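Local coordinates for beta-cardiotoxin OH-27 (PDB 3PLC), which is a three-finger cardiotoxin of king cobra venom, an all-beta protein of the snake-toxin family that probably acts on the heart, at residues A[4-8]-A[9-13]. Sequence-based numbering, arbitrary orientation.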
loop_
_atom_site.group_PDB
_atom_site.type_symbol
_atom_site.label_atom_id
_atom_site.label_comp_id
_atom_site.label_asym_id
_atom_site.label_seq_id
_atom_site.Cartn_x
_atom_site.Cartn_y
_atom_site.Cartn_z
ATOM N N LEU A 4 4.282 -0.707 -4.296
ATOM C CA LEU A 4 4.787 0.670 -4.463
ATOM C C LEU A 4 4.979 1.309 -3.071
ATOM O O LEU A 4 4.175 1.098 -2.141
ATOM C CB LEU A 4 3.904 1.536 -5.398
ATOM C CG LEU A 4 3.840 1.142 -6.908
ATOM C CD1 LEU A 4 3.282 2.287 -7.722
ATOM C CD2 LEU A 4 5.173 0.816 -7.473
ATOM N N ASN A 5 6.022 2.124 -2.973
ATOM C CA ASN A 5 6.706 2.403 -1.742
ATOM C C ASN A 5 6.784 3.882 -1.365
ATOM O O ASN A 5 7.097 4.222 -0.213
ATOM C CB ASN A 5 8.156 1.921 -1.906
ATOM C CG ASN A 5 8.781 1.671 -0.593
ATOM O OD1 ASN A 5 8.104 1.831 0.416
ATOM N ND2 ASN A 5 10.036 1.278 -0.558
ATOM N N THR A 6 6.547 4.738 -2.355
ATOM C CA THR A 6 6.890 6.146 -2.280
ATOM C C THR A 6 5.782 6.918 -2.973
ATOM O O THR A 6 4.911 6.309 -3.612
ATOM C CB THR A 6 8.247 6.457 -3.031
ATOM O OG1 THR A 6 8.054 6.371 -4.445
ATOM C CG2 THR A 6 9.348 5.533 -2.629
ATOM N N PRO A 7 5.789 8.266 -2.870
ATOM C CA PRO A 7 4.791 8.947 -3.715
ATOM C C PRO A 7 5.127 8.855 -5.213
ATOM O O PRO A 7 4.355 9.290 -6.071
ATOM C CB PRO A 7 4.861 10.398 -3.220
ATOM C CG PRO A 7 5.424 10.280 -1.810
ATOM C CD PRO A 7 6.441 9.206 -1.936
ATOM N N LEU A 8 6.282 8.289 -5.538
ATOM C CA LEU A 8 6.691 8.226 -6.935
ATOM C C LEU A 8 6.144 6.950 -7.606
ATOM O O LEU A 8 5.831 5.985 -6.906
ATOM C CB LEU A 8 8.209 8.398 -7.054
ATOM C CG LEU A 8 8.721 9.771 -6.578
ATOM C CD1 LEU A 8 9.978 9.683 -5.736
ATOM C CD2 LEU A 8 8.947 10.736 -7.714
ATOM N N PRO A 9 6.029 6.957 -8.960
ATOM C CA PRO A 9 5.289 5.973 -9.804
ATOM C C PRO A 9 5.783 4.517 -9.962
ATOM O O PRO A 9 4.970 3.631 -10.391
ATOM C CB PRO A 9 5.283 6.623 -11.191
ATOM C CG PRO A 9 6.393 7.628 -11.147
ATOM C CD PRO A 9 6.432 8.138 -9.744
ATOM N N LEU A 10 7.064 4.251 -9.697
ATOM C CA LEU A 10 7.584 2.901 -9.998
ATOM C C LEU A 10 8.303 2.244 -8.843
ATOM O O LEU A 10 8.346 1.016 -8.773
ATOM C CB LEU A 10 8.542 2.925 -11.191
ATOM C CG LEU A 10 7.980 3.244 -12.577
ATOM C CD1 LEU A 10 9.133 3.611 -13.522
ATOM C CD2 LEU A 10 7.148 2.083 -13.129
ATOM N N ILE A 11 8.883 3.056 -7.960
ATOM C CA ILE A 11 9.640 2.545 -6.824
ATOM C C ILE A 11 8.846 1.582 -5.951
ATOM O O ILE A 11 7.670 1.779 -5.728
ATOM C CB ILE A 11 10.286 3.691 -6.009
ATOM C CG1 ILE A 11 11.109 4.569 -6.971
ATOM C CG2 ILE A 11 11.158 3.135 -4.878
ATOM C CD1 ILE A 11 11.093 6.042 -6.651
ATOM N N TYR A 12 9.502 0.511 -5.507
ATOM C CA TYR A 12 8.864 -0.524 -4.691
ATOM C C TYR A 12 9.820 -1.135 -3.670
ATOM O O TYR A 12 11.027 -0.940 -3.761
ATOM C CB TYR A 12 8.289 -1.620 -5.596
ATOM C CG TYR A 12 9.347 -2.462 -6.269
ATOM C CD1 TYR A 12 9.919 -3.553 -5.608
ATOM C CD2 TYR A 12 9.786 -2.170 -7.572
ATOM C CE1 TYR A 12 10.896 -4.320 -6.205
ATOM C CE2 TYR A 12 10.781 -2.939 -8.182
ATOM C CZ TYR A 12 11.326 -4.007 -7.490
ATOM O OH TYR A 12 12.292 -4.784 -8.072
ATOM N N THR A 13 9.268 -1.861 -2.695
ATOM C CA THR A 13 10.041 -2.810 -1.885
ATOM C C THR A 13 9.330 -4.146 -1.945
ATOM O O THR A 13 8.130 -4.225 -2.317
ATOM C CB THR A 13 10.114 -2.470 -0.361
ATOM O OG1 THR A 13 9.261 -1.364 -0.055
ATOM C CG2 THR A 13 11.553 -2.174 0.109
#
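Ile11 lays its side chain at roughly a right angle across that of Thr6, its CG2 meeting Thr6 CG2 at 3.8 Å, while Ile11 CD1 runs on alongside Leu8 and lies 3.7 Å from Leu8 CB, the two chains pointing the same way. With chi1 at -53°, the two branches divide: CG2 goes to Thr6, CG1 carries CD1 to Leu8. The hydroxyl of Thr6 is engaged within its own turn, where Thr6 OG1 accepts from Leu8 N, two residues on, at 2.8 Å, an ST turn. Leu4, the buried residue here, has its side chain on the opposite side of the loop from those of Thr6, Leu8 and Ile11: its CD2 lies 3.2 Å from Ile11 O and its CD1 3.4 Å from Pro9 O, methyls set against backbone carbonyls. Ile11 O also takes a weak bond from Asn5 N (3.2 Å, 133° at the hydrogen) and a CA-H contact from Leu4. Farther along, the Asn5 amide comes obliquely up to Thr13, Asn5 ND2 standing 2.8 Å from Thr13 OG1 but at a poor angle for a hydrogen bond. Leu4 and Tyr12 form an antiparallel non-hydrogen-bonded pair with diverging side chains. This is the tip of the first finger, where strand 2-4 turns back into strand 12-14; Thr6 O accepts a hydrogen bond from NH1 of Arg38, on strand 37-41. A few apolar contacts on one face, Leu4 methyls against carbonyls on the other and one weak backbone bond across probably leave the tip some freedom to move.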